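Local coordinates for peridinin-chlorophyll A protein (Amphidinium carterae, PDB 2C9E) that probably serves as a water-soluble light-harvesting antenna for blue-green sunlight, with peridinin and chlorophyll a bound inside a helical shell, at residues S26-K31 with Q123-A128; K72-A77 with M217-I222; R99-A104 with S147-A152. All blocks are in the same frame, centred on the assembly; numbering follows the deposited sequence.

Contact 1: S26-K31 with Q123-A128; sequences SSAIAK and QGKLFA. Unlike the reference sequence in segment 123-128: Ala128 (reference Gly). With PID (peridinin), chain D.
Ile29 and Leu126 touch each other and also lie along the same polyene: the two helices meet through a thin apolar seam, and a peridinin runs across it. This is the all-helical pigment container of the peridinin-chlorophyll a proteins, in which helices wrap around carotenoids and chlorophylls; here the first turn of helix 28-39 comes up to helix 119-128. Across the seam, Leu126 CD2 sits 4.0 Å from Ile29 CG1. Next to it, Ala28 CB packs 4.1 Å from Lys125 CB, the small methyl lying alongside the start of the lysine chain. Ser27 is the N-cap of helix 28-39, its OG taking weak bonds from the amides of Ile29 and Ala30.

Each branched side chain divides its contacts. Ile29 CG2 is 3.6 Å from the polyene methyl CM5, while the CG1 arm, placed beside the backbone N by chi1 of -68°, follows the conjugated chain and also reaches the seam. A bound chlorophyll a touches Ile29 as well, so this one residue contacts both kinds of pigment. On the other helix, Leu126 CD1 presses on the chain at C15, 3.5 Å away, and its sister methyl CD2 faces the isoleucine.

Farther along, Phe127 takes the epoxide end of the peridinin. One face of its ring has C1 4.1 Å above the plane, displaced toward the rim, and Phe127 CE1 lies 3.5 Å from methyl CM2. The extended side chain of Gln123, with CG anti to the backbone N (chi1 -175°), carries its amide to the same end. Gln123 NE2 also hydrogen-bonds the digalactosyl lipid, and to the peridinin epoxide oxygen O1 it donates a bond of 3.0 Å, with an angle of 152° at the hydrogen.

Contact 2: K72-A77 with M217-I222; sequences KALDSA and MMADGI. With MG (magnesium ion), chain L; PID (peridinin), chain F.
Just before Leu74, whose two methyls face Ala219, Ile222 and a peridinin, Ala73 puts its CB 3.9 Å from the ring methyl CM7 of that pigment. Leu74 then carries the contact. Its CG stands beside the backbone N (chi1 -75°), and the fork splits the work: Leu74 CD1 meets Ile222 CG2 at 3.9 Å, the two side chains crossing at a slant, while Leu74 CD2 lies 3.3 Å from the acetate oxygen O7 of the peridinin. Ala219 CB approaches that same oxygen from helix 215-231, at 3.8 Å.

Asp75 adds a metal to the joint between these two helices of the pigment-holding helical shell. Asp75 OD1 binds the magnesium ion at 2.5 Å, and OD2, at 3.3 Å from the metal, stays outside the bond. Ser71 O and Asp223 OD2 are also ligands, so the ion ties helix 60-77 to helix 215-231. Next comes Ser76, whose OG is hydrogen-bonded to Asp89 of helix 87-102. Ala77 ends the helix with its CB 3.7 Å from the peridinin methyl CM7. Lys78, the next residue, sends its NZ across to Asp220, whose other oxygen has a salt bridge to Lys224.

Contact 3: R99-A104 with S147-A152; sequences RMIASA and SAVRDA. With PID (peridinin), chain F.
Val149 packs on Ala102 and Ile101; Arg150, the next residue in the chain, has its CB pointing away from that contact, and its flat guanidinium has Ser147 CA 3.7 Å above one face, offset toward the rim, and the carboxylate of Asp151 at its edge. Arg150 NH2 bonds Asp151 OD1 at 3.0 Å in a nearly straight salt bridge, 166° at the hydrogen; NE adds a longer, weak bond to the same oxygen. The oxygen lies in the guanidinium plane, but the carboxylate is turned so that the nitrogen comes in 44° out of its own plane.

The seam itself is apolar. CG1 of Val149, anti to the backbone N (chi1 175°), reaches helix 87-102, 3.9 Å from Ala102 CB and 4.1 Å from Ile101 CG2. The alanine allows a close approach, with the CA atoms of Ala102 and Val149 5.3 Å apart. Here the last turns of helices 87-102 and 132-152 lie against each other, at one edge of the helical container that encloses the pigments.

A peridinin uses the same side chains. Val149 CG1 is 3.5 Å from its ring methyl CM2, and Ile101 CD1 comes to 3.4 Å from C12 of the lactone ring. Met100, on the same turn, touches a chlorophyll a and another peridinin. One residue after Ala102, Ser103 OG donates to Met100 O at 2.8 Å, arriving on the same face of that carbonyl as Ser103 N, and it is also hydrogen-bonded to Asp59 N. Ala102 O in turn is held by Ser153 OG.

How the contacts relate
Along the chain the segments come as 26-31, 72-77, 99-104, 123-128, 147-152 and 217-222, so contact 1 interleaves with both others, while both segments of contact 3 fall between those of contact 2. The centre of contact 1 is about 21 Å from that of contact 2 and about 27 Å from that of contact 3; the centres of contacts 2 and 3 are also about 27 Å apart, and none touch. One peridinin bridges that last gap, with its acetate-bearing end at contact 2 and its epoxide end at contact 3, on the consecutive helices 60-77 and 87-102. Contact 1 holds a different peridinin. The shared pigment thus spans two joints, although those two helices also pack directly.

Contact 1: S26-K31 with Q123-A128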
loop_
_atom_site.group_PDB
_atom_site.type_symbol
_atom_site.label_atom_id
_atom_site.label_comp_id
_atom_site.label_asym_id
_atom_site.label_seq_id
_atom_site.Cartn_x
_atom_site.Cartn_y
_atom_site.Cartn_z
ATOM N N SER A 26 -0.241 17.999 -3.414
ATOM C CA SER A 26 -0.969 17.695 -2.186
ATOM C C SER A 26 -2.421 17.820 -2.516
ATOM O O SER A 26 -3.050 18.766 -2.125
ATOM C CB SER A 26 -0.670 18.661 -1.044
ATOM O OG SER A 26 -1.321 18.178 0.175
ATOM N N SER A 27 -2.953 16.862 -3.241
ATOM C CA SER A 27 -4.350 16.922 -3.616
ATOM C C SER A 27 -5.290 16.656 -2.420
ATOM O O SER A 27 -4.892 16.640 -1.267
ATOM C CB SER A 27 -4.621 15.876 -4.703
ATOM O OG SER A 27 -4.361 14.580 -4.178
ATOM N N ALA A 28 -6.552 16.475 -2.719
ATOM C CA ALA A 28 -7.513 16.197 -1.698
ATOM C C ALA A 28 -7.208 14.774 -1.186
ATOM O O ALA A 28 -7.491 14.441 -0.027
ATOM C CB ALA A 28 -8.912 16.293 -2.291
ATOM N N ILE A 29 -6.599 13.944 -2.040
ATOM C CA ILE A 29 -6.254 12.585 -1.641
ATOM C C ILE A 29 -5.092 12.598 -0.646
ATOM O O ILE A 29 -5.171 11.960 0.396
ATOM C CB ILE A 29 -5.870 11.747 -2.867
ATOM C CG1 ILE A 29 -7.103 11.545 -3.724
ATOM C CG2 ILE A 29 -5.309 10.401 -2.479
ATOM C CD1 ILE A 29 -7.908 10.356 -3.321
ATOM N N ALA A 30 -4.025 13.341 -0.954
ATOM C CA ALA A 30 -2.858 13.405 -0.070
ATOM C C ALA A 30 -3.302 13.830 1.329
ATOM O O ALA A 30 -2.857 13.283 2.333
ATOM C CB ALA A 30 -1.805 14.400 -0.635
ATOM N N LYS A 31 -4.177 14.826 1.383
ATOM C CA LYS A 31 -4.644 15.358 2.673
ATOM C C LYS A 31 -5.623 14.407 3.324
ATOM O O LYS A 31 -5.630 14.294 4.560
ATOM C CB LYS A 31 -5.308 16.744 2.513
ATOM C CG LYS A 31 -4.350 17.745 1.919
ATOM C CD LYS A 31 -5.006 19.056 1.530
ATOM C CE LYS A 31 -3.942 20.067 1.176
ATOM N NZ LYS A 31 -4.566 21.403 1.195
ATOM N N GLN A 123 -14.784 12.101 -1.776
ATOM C CA GLN A 123 -15.349 11.946 -3.096
ATOM C C GLN A 123 -16.021 13.259 -3.549
ATOM O O GLN A 123 -15.861 13.693 -4.706
ATOM C CB GLN A 123 -16.309 10.757 -3.122
ATOM C CG GLN A 123 -16.811 10.495 -4.489
ATOM C CD GLN A 123 -17.295 9.099 -4.636
ATOM O OE1 GLN A 123 -16.629 8.152 -4.205
ATOM N NE2 GLN A 123 -18.467 8.936 -5.259
ATOM N N GLY A 124 -16.758 13.909 -2.646
ATOM C CA GLY A 124 -17.355 15.176 -3.031
ATOM C C GLY A 124 -16.282 16.202 -3.439
ATOM O O GLY A 124 -16.478 16.940 -4.388
ATOM N N LYS A 125 -15.155 16.265 -2.747
ATOM C CA LYS A 125 -14.109 17.205 -3.136
ATOM C C LYS A 125 -13.514 16.840 -4.485
ATOM O O LYS A 125 -13.124 17.729 -5.240
ATOM C CB LYS A 125 -12.929 17.256 -2.137
ATOM C CG LYS A 125 -13.235 17.710 -0.694
ATOM C CD LYS A 125 -11.934 17.881 0.129
ATOM C CE LYS A 125 -12.139 18.509 1.571
ATOM N NZ LYS A 125 -12.728 17.586 2.627
ATOM N N LEU A 126 -13.396 15.547 -4.786
ATOM C CA LEU A 126 -12.788 15.133 -6.048
ATOM C C LEU A 126 -13.733 15.530 -7.213
ATOM O O LEU A 126 -13.312 16.057 -8.276
ATOM C CB LEU A 126 -12.482 13.617 -6.013
ATOM C CG LEU A 126 -11.337 13.131 -5.062
ATOM C CD1 LEU A 126 -11.336 11.620 -4.893
ATOM C CD2 LEU A 126 -9.976 13.534 -5.606
ATOM N N PHE A 127 -15.017 15.299 -7.004
ATOM C CA PHE A 127 -16.007 15.667 -8.005
ATOM C C PHE A 127 -15.952 17.194 -8.232
ATOM O O PHE A 127 -15.912 17.654 -9.377
ATOM C CB PHE A 127 -17.403 15.277 -7.531
ATOM C CG PHE A 127 -18.502 15.601 -8.512
ATOM C CD1 PHE A 127 -18.462 15.117 -9.805
ATOM C CD2 PHE A 127 -19.658 16.274 -8.089
ATOM C CE1 PHE A 127 -19.575 15.281 -10.673
ATOM C CE2 PHE A 127 -20.761 16.445 -8.946
ATOM C CZ PHE A 127 -20.712 15.939 -10.239
ATOM N N ALA A 128 -15.925 17.977 -7.154
ATOM C CA ALA A 128 -15.902 19.412 -7.307
ATOM C C ALA A 128 -14.733 19.903 -8.150
ATOM O O ALA A 128 -14.799 20.965 -8.727
ATOM C CB ALA A 128 -15.870 20.056 -5.981
HETATM C C1 PID D . -20.173 12.192 -6.962
HETATM C C2 PID D . -21.640 12.629 -6.975
HETATM C C3 PID D . -22.432 11.675 -7.872
HETATM C C4 PID D . -21.875 11.767 -9.297
HETATM C C5 PID D . -20.450 11.217 -9.426
HETATM C C6 PID D . -19.561 11.556 -8.218
HETATM C C7 PID D . -18.197 11.684 -8.500
HETATM C C8 PID D . -17.180 10.813 -8.105
HETATM C C9 PID D . -15.825 10.967 -8.416
HETATM C C10 PID D . -15.230 11.985 -9.161
HETATM C C11 PID D . -14.849 10.149 -8.010
HETATM C C12 PID D . -13.676 10.632 -8.426
HETATM C C13 PID D . -12.439 10.146 -7.994
HETATM C C14 PID D . -11.158 10.606 -8.311
HETATM C C15 PID D . -10.054 10.008 -7.698
HETATM C C16 PID D . -8.724 10.415 -7.830
HETATM C C17 PID D . -7.723 9.781 -7.090
HETATM C C18 PID D . -6.391 10.196 -7.062
HETATM C C19 PID D . -5.436 9.572 -6.256
HETATM C C20 PID D . -4.135 10.072 -6.152
HETATM C C21 PID D . -3.107 9.568 -5.353
HETATM C C22 PID D . -1.881 10.237 -5.298
HETATM C C23 PID D . -0.831 9.920 -4.578
HETATM C C24 PID D . 0.215 9.703 -3.814
HETATM C C25 PID D . 1.407 8.836 -4.258
HETATM C C26 PID D . 2.065 8.091 -3.089
HETATM C C27 PID D . 2.352 8.985 -1.880
HETATM C C28 PID D . 1.014 9.558 -1.395
HETATM C C29 PID D . 0.320 10.420 -2.456
HETATM C C30 PID D . 3.658 8.658 0.109
HETATM C C31 PID D . 4.500 7.736 0.991
HETATM C CM1 PID D . -19.292 12.994 -6.002
HETATM C CM2 PID D . -19.870 11.795 -10.719
HETATM C CM3 PID D . -20.530 9.694 -9.574
HETATM C CM4 PID D . -10.968 11.783 -9.272
HETATM C CM5 PID D . -3.295 8.258 -4.582
HETATM C CM6 PID D . 0.983 7.784 -5.287
HETATM C CM7 PID D . 2.441 9.767 -4.898
HETATM C CM8 PID D . -1.064 10.797 -1.917
HETATM O O1 PID D . -19.913 10.791 -7.053
HETATM O O2 PID D . -23.800 12.087 -7.891
HETATM O O3 PID D . -15.803 12.870 -9.799
HETATM O O4 PID D . -13.879 11.771 -9.162
HETATM O O5 PID D . 1.090 11.611 -2.647
HETATM O O6 PID D . 2.963 8.099 -0.922
HETATM O O7 PID D . 3.683 9.874 0.301
#

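Contact 2: K72-A77 with M217-I222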
loop_
_atom_site.group_PDB
_atom_site.type_symbol
_atom_site.label_atom_id
_atom_site.label_comp_id
_atom_site.label_asym_id
_atom_site.label_seq_id
_atom_site.Cartn_x
_atom_site.Cartn_y
_atom_site.Cartn_z
ATOM N N LYS A 72 4.889 -0.634 -15.181
ATOM C CA LYS A 72 5.145 -0.261 -16.542
ATOM C C LYS A 72 4.565 1.120 -16.828
ATOM O O LYS A 72 5.146 1.903 -17.598
ATOM C CB LYS A 72 4.562 -1.283 -17.509
ATOM C CG LYS A 72 4.767 -0.905 -18.977
ATOM C CD LYS A 72 4.133 -1.957 -19.885
ATOM C CE LYS A 72 4.423 -1.672 -21.371
ATOM N NZ LYS A 72 5.876 -1.360 -21.512
ATOM N N ALA A 73 3.441 1.450 -16.199
ATOM C CA ALA A 73 2.858 2.740 -16.505
ATOM C C ALA A 73 3.687 3.849 -15.894
ATOM O O ALA A 73 3.776 4.951 -16.464
ATOM C CB ALA A 73 1.412 2.798 -16.034
ATOM N N LEU A 74 4.317 3.570 -14.761
ATOM C CA LEU A 74 5.150 4.589 -14.103
ATOM C C LEU A 74 6.347 4.939 -15.022
ATOM O O LEU A 74 6.753 6.102 -15.131
ATOM C CB LEU A 74 5.631 4.089 -12.728
ATOM C CG LEU A 74 4.533 4.101 -11.645
ATOM C CD1 LEU A 74 5.016 3.358 -10.412
ATOM C CD2 LEU A 74 4.207 5.598 -11.282
ATOM N N ASP A 75 6.893 3.931 -15.694
ATOM C CA ASP A 75 7.989 4.163 -16.642
ATOM C C ASP A 75 7.670 5.343 -17.592
ATOM O O ASP A 75 8.553 6.130 -17.906
ATOM C CB ASP A 75 8.266 2.895 -17.461
ATOM C CG ASP A 75 8.942 1.781 -16.637
ATOM O OD1 ASP A 75 9.553 2.050 -15.565
ATOM O OD2 ASP A 75 8.888 0.611 -17.074
ATOM N N SER A 76 6.421 5.475 -18.044
ATOM C CA SER A 76 6.072 6.593 -18.935
ATOM C C SER A 76 5.625 7.852 -18.177
ATOM O O SER A 76 5.852 8.993 -18.620
ATOM C CB SER A 76 4.971 6.184 -19.958
ATOM O OG SER A 76 3.726 5.795 -19.360
ATOM N N ALA A 77 5.019 7.658 -17.012
ATOM C CA ALA A 77 4.522 8.780 -16.244
ATOM C C ALA A 77 5.616 9.599 -15.622
ATOM O O ALA A 77 5.579 10.824 -15.654
ATOM C CB ALA A 77 3.578 8.272 -15.146
ATOM N N MET A 217 10.634 12.371 -8.177
ATOM C CA MET A 217 11.412 11.468 -7.358
ATOM C C MET A 217 10.466 10.513 -6.599
ATOM O O MET A 217 10.794 9.312 -6.361
ATOM C CB MET A 217 12.314 12.234 -6.375
ATOM C CG MET A 217 13.208 11.263 -5.633
ATOM S SD MET A 217 14.404 11.988 -4.617
ATOM C CE MET A 217 15.470 12.574 -5.949
ATOM N N MET A 218 9.302 11.033 -6.221
ATOM C CA MET A 218 8.317 10.196 -5.497
ATOM C C MET A 218 7.758 9.073 -6.419
ATOM O O MET A 218 7.652 7.878 -6.012
ATOM C CB MET A 218 7.194 11.096 -4.971
ATOM C CG MET A 218 6.011 10.368 -4.305
ATOM S SD MET A 218 6.404 9.414 -2.841
ATOM C CE MET A 218 6.632 10.639 -1.557
ATOM N N ALA A 219 7.395 9.446 -7.667
ATOM C CA ALA A 219 6.887 8.425 -8.616
ATOM C C ALA A 219 7.992 7.365 -8.823
ATOM O O ALA A 219 7.730 6.154 -8.942
ATOM C CB ALA A 219 6.502 9.074 -9.997
ATOM N N ASP A 220 9.232 7.824 -8.867
ATOM C CA ASP A 220 10.342 6.908 -9.072
ATOM C C ASP A 220 10.506 6.007 -7.880
ATOM O O ASP A 220 10.829 4.822 -8.005
ATOM C CB ASP A 220 11.661 7.650 -9.304
ATOM C CG ASP A 220 12.774 6.679 -9.663
ATOM O OD1 ASP A 220 12.647 6.069 -10.737
ATOM O OD2 ASP A 220 13.732 6.475 -8.877
ATOM N N GLY A 221 10.318 6.588 -6.707
ATOM C CA GLY A 221 10.402 5.792 -5.496
ATOM C C GLY A 221 9.314 4.727 -5.498
ATOM O O GLY A 221 9.556 3.561 -5.176
ATOM N N ILE A 222 8.101 5.119 -5.877
ATOM C CA ILE A 222 7.002 4.141 -5.890
ATOM C C ILE A 222 7.319 3.040 -6.879
ATOM O O ILE A 222 7.088 1.850 -6.619
ATOM C CB ILE A 222 5.670 4.768 -6.324
ATOM C CG1 ILE A 222 5.235 5.844 -5.297
ATOM C CG2 ILE A 222 4.617 3.655 -6.536
ATOM C CD1 ILE A 222 5.055 5.304 -3.851
HETATM MG MG MG L . 8.672 0.562 -13.750
HETATM C C1 PID F . -18.764 -4.350 -7.248
HETATM C C2 PID F . -19.960 -5.238 -6.886
HETATM C C3 PID F . -19.468 -6.579 -6.333
HETATM C C4 PID F . -18.650 -7.271 -7.426
HETATM C C5 PID F . -17.347 -6.536 -7.761
HETATM C C6 PID F . -17.473 -5.000 -7.753
HETATM C C7 PID F . -16.549 -4.329 -8.563
HETATM C C8 PID F . -15.713 -3.279 -8.174
HETATM C C9 PID F . -14.778 -2.649 -9.000
HETATM C C10 PID F . -14.489 -2.927 -10.332
HETATM C C11 PID F . -13.909 -1.706 -8.628
HETATM C C12 PID F . -13.102 -1.401 -9.651
HETATM C C13 PID F . -12.066 -0.466 -9.610
HETATM C C14 PID F . -11.195 -0.123 -10.646
HETATM C C15 PID F . -10.207 0.838 -10.417
HETATM C C16 PID F . -9.253 1.271 -11.339
HETATM C C17 PID F . -8.292 2.227 -11.009
HETATM C C18 PID F . -7.314 2.636 -11.915
HETATM C C19 PID F . -6.320 3.569 -11.625
HETATM C C20 PID F . -5.359 3.871 -12.594
HETATM C C21 PID F . -4.284 4.747 -12.434
HETATM C C22 PID F . -3.379 4.925 -13.481
HETATM C C23 PID F . -2.339 5.708 -13.375
HETATM C C24 PID F . -1.264 6.437 -13.217
HETATM C C25 PID F . 0.043 5.865 -12.646
HETATM C C26 PID F . 0.419 6.681 -11.403
HETATM C C27 PID F . 0.438 8.192 -11.663
HETATM C C28 PID F . -0.878 8.697 -12.272
HETATM C C29 PID F . -1.257 7.932 -13.546
HETATM C C30 PID F . 1.823 8.964 -9.889
HETATM C C31 PID F . 2.035 9.746 -8.591
HETATM C CM1 PID F . -19.158 -2.951 -7.727
HETATM C CM2 PID F . -16.903 -7.051 -9.135
HETATM C CM3 PID F . -16.310 -6.988 -6.730
HETATM C CM4 PID F . -11.303 -0.799 -12.017
HETATM C CM5 PID F . -4.057 5.489 -11.111
HETATM C CM6 PID F . -0.136 4.413 -12.195
HETATM C CM7 PID F . 1.154 5.909 -13.698
HETATM C CM8 PID F . -2.636 8.386 -14.036
HETATM O O1 PID F . -17.595 -4.447 -6.429
HETATM O O2 PID F . -20.577 -7.417 -5.989
HETATM O O3 PID F . -15.055 -3.762 -11.034
HETATM O O4 PID F . -13.442 -2.150 -10.742
HETATM O O5 PID F . -0.257 8.140 -14.553
HETATM O O6 PID F . 0.562 8.842 -10.388
HETATM O O7 PID F . 2.791 8.515 -10.500
#

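Contact 3: R99-A104 with S147-A152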
loop_
_atom_site.group_PDB
_atom_site.type_symbol
_atom_site.label_atom_id
_atom_site.label_comp_id
_atom_site.label_asym_id
_atom_site.label_seq_id
_atom_site.Cartn_x
_atom_site.Cartn_y
_atom_site.Cartn_z
ATOM N N ARG A 99 -9.242 -7.487 -14.122
ATOM C CA ARG A 99 -9.063 -8.926 -14.038
ATOM C C ARG A 99 -8.670 -9.336 -12.618
ATOM O O ARG A 99 -9.154 -10.346 -12.097
ATOM C CB ARG A 99 -8.039 -9.390 -15.108
ATOM C CG ARG A 99 -8.650 -9.240 -16.529
ATOM C CD ARG A 99 -7.822 -9.805 -17.680
ATOM N NE ARG A 99 -8.399 -9.437 -19.000
ATOM C CZ ARG A 99 -9.594 -9.818 -19.474
ATOM N NH1 ARG A 99 -10.418 -10.602 -18.791
ATOM N NH2 ARG A 99 -9.976 -9.386 -20.652
ATOM N N MET A 100 -7.834 -8.531 -11.960
ATOM C CA MET A 100 -7.471 -8.899 -10.622
ATOM C C MET A 100 -8.701 -8.797 -9.717
ATOM O O MET A 100 -8.869 -9.615 -8.794
ATOM C CB MET A 100 -6.341 -8.010 -10.116
ATOM C CG MET A 100 -5.907 -8.286 -8.672
ATOM S SD MET A 100 -4.814 -6.864 -8.150
ATOM C CE MET A 100 -6.084 -5.633 -7.523
ATOM N N ILE A 101 -9.563 -7.808 -9.944
ATOM C CA ILE A 101 -10.741 -7.690 -9.078
ATOM C C ILE A 101 -11.749 -8.825 -9.336
ATOM O O ILE A 101 -12.530 -9.219 -8.442
ATOM C CB ILE A 101 -11.434 -6.298 -9.234
ATOM C CG1 ILE A 101 -10.454 -5.227 -8.762
ATOM C CG2 ILE A 101 -12.754 -6.242 -8.437
ATOM C CD1 ILE A 101 -10.883 -3.876 -9.038
ATOM N N ALA A 102 -11.723 -9.355 -10.555
ATOM C CA ALA A 102 -12.619 -10.455 -10.892
ATOM C C ALA A 102 -12.254 -11.703 -10.054
ATOM O O ALA A 102 -13.074 -12.570 -9.819
ATOM C CB ALA A 102 -12.534 -10.762 -12.404
ATOM N N SER A 103 -11.016 -11.790 -9.594
ATOM C CA SER A 103 -10.644 -12.947 -8.790
ATOM C C SER A 103 -10.893 -12.738 -7.293
ATOM O O SER A 103 -10.691 -13.642 -6.505
ATOM C CB SER A 103 -9.161 -13.279 -8.987
ATOM O OG SER A 103 -8.339 -12.297 -8.358
ATOM N N ALA A 104 -11.324 -11.556 -6.896
ATOM C CA ALA A 104 -11.507 -11.292 -5.475
ATOM C C ALA A 104 -12.834 -11.775 -4.900
ATOM O O ALA A 104 -13.843 -11.943 -5.636
ATOM C CB ALA A 104 -11.336 -9.754 -5.203
ATOM N N SER A 147 -20.006 -4.388 -13.705
ATOM C CA SER A 147 -20.892 -5.501 -14.065
ATOM C C SER A 147 -20.185 -6.555 -14.890
ATOM O O SER A 147 -20.478 -7.746 -14.745
ATOM C CB SER A 147 -22.083 -5.023 -14.883
ATOM O OG SER A 147 -22.813 -4.045 -14.182
ATOM N N ALA A 148 -19.282 -6.120 -15.779
ATOM C CA ALA A 148 -18.553 -7.066 -16.612
ATOM C C ALA A 148 -17.706 -7.881 -15.680
ATOM O O ALA A 148 -17.675 -9.094 -15.789
ATOM C CB ALA A 148 -17.660 -6.340 -17.653
ATOM N N VAL A 149 -17.032 -7.201 -14.747
ATOM C CA VAL A 149 -16.192 -7.871 -13.752
ATOM C C VAL A 149 -16.965 -8.834 -12.825
ATOM O O VAL A 149 -16.519 -9.952 -12.559
ATOM C CB VAL A 149 -15.451 -6.833 -12.901
ATOM C CG1 VAL A 149 -14.684 -7.521 -11.811
ATOM C CG2 VAL A 149 -14.525 -6.020 -13.808
ATOM N N ARG A 150 -18.105 -8.382 -12.321
ATOM C CA ARG A 150 -18.935 -9.203 -11.456
ATOM C C ARG A 150 -19.323 -10.448 -12.265
ATOM O O ARG A 150 -19.110 -11.558 -11.815
ATOM C CB ARG A 150 -20.204 -8.442 -11.066
ATOM C CG ARG A 150 -21.142 -9.200 -10.083
ATOM C CD ARG A 150 -22.564 -8.618 -10.132
ATOM N NE ARG A 150 -23.020 -8.688 -11.520
ATOM C CZ ARG A 150 -23.629 -7.700 -12.164
ATOM N NH1 ARG A 150 -23.881 -6.564 -11.517
ATOM N NH2 ARG A 150 -23.884 -7.812 -13.478
ATOM N N ASP A 151 -19.870 -10.257 -13.466
ATOM C CA ASP A 151 -20.261 -11.400 -14.278
ATOM C C ASP A 151 -19.104 -12.396 -14.438
ATOM O O ASP A 151 -19.305 -13.605 -14.369
ATOM C CB ASP A 151 -20.777 -10.948 -15.654
ATOM C CG ASP A 151 -22.146 -10.256 -15.569
ATOM O OD1 ASP A 151 -22.836 -10.424 -14.538
ATOM O OD2 ASP A 151 -22.544 -9.555 -16.525
ATOM N N ALA A 152 -17.888 -11.903 -14.615
ATOM C CA ALA A 152 -16.779 -12.812 -14.803
ATOM C C ALA A 152 -16.130 -13.330 -13.514
ATOM O O ALA A 152 -15.278 -14.191 -13.556
ATOM C CB ALA A 152 -15.703 -12.153 -15.729
HETATM C C1 PID F . -18.764 -4.350 -7.248
HETATM C C2 PID F . -19.960 -5.238 -6.886
HETATM C C3 PID F . -19.468 -6.579 -6.333
HETATM C C4 PID F . -18.650 -7.271 -7.426
HETATM C C5 PID F . -17.347 -6.536 -7.761
HETATM C C6 PID F . -17.473 -5.000 -7.753
HETATM C C7 PID F . -16.549 -4.329 -8.563
HETATM C C8 PID F . -15.713 -3.279 -8.174
HETATM C C9 PID F . -14.778 -2.649 -9.000
HETATM C C10 PID F . -14.489 -2.927 -10.332
HETATM C C11 PID F . -13.909 -1.706 -8.628
HETATM C C12 PID F . -13.102 -1.401 -9.651
HETATM C C13 PID F . -12.066 -0.466 -9.610
HETATM C C14 PID F . -11.195 -0.123 -10.646
HETATM C C15 PID F . -10.207 0.838 -10.417
HETATM C C16 PID F . -9.253 1.271 -11.339
HETATM C C17 PID F . -8.292 2.227 -11.009
HETATM C C18 PID F . -7.314 2.636 -11.915
HETATM C C19 PID F . -6.320 3.569 -11.625
HETATM C C20 PID F . -5.359 3.871 -12.594
HETATM C C21 PID F . -4.284 4.747 -12.434
HETATM C C22 PID F . -3.379 4.925 -13.481
HETATM C C23 PID F . -2.339 5.708 -13.375
HETATM C C24 PID F . -1.264 6.437 -13.217
HETATM C C25 PID F . 0.043 5.865 -12.646
HETATM C C26 PID F . 0.419 6.681 -11.403
HETATM C C27 PID F . 0.438 8.192 -11.663
HETATM C C28 PID F . -0.878 8.697 -12.272
HETATM C C29 PID F . -1.257 7.932 -13.546
HETATM C C30 PID F . 1.823 8.964 -9.889
HETATM C C31 PID F . 2.035 9.746 -8.591
HETATM C CM1 PID F . -19.158 -2.951 -7.727
HETATM C CM2 PID F . -16.903 -7.051 -9.135
HETATM C CM3 PID F . -16.310 -6.988 -6.730
HETATM C CM4 PID F . -11.303 -0.799 -12.017
HETATM C CM5 PID F . -4.057 5.489 -11.111
HETATM C CM6 PID F . -0.136 4.413 -12.195
HETATM C CM7 PID F . 1.154 5.909 -13.698
HETATM C CM8 PID F . -2.636 8.386 -14.036
HETATM O O1 PID F . -17.595 -4.447 -6.429
HETATM O O2 PID F . -20.577 -7.417 -5.989
HETATM O O3 PID F . -15.055 -3.762 -11.034
HETATM O O4 PID F . -13.442 -2.150 -10.742
HETATM O O5 PID F . -0.257 8.140 -14.553
HETATM O O6 PID F . 0.562 8.842 -10.388
HETATM O O7 PID F . 2.791 8.515 -10.500
#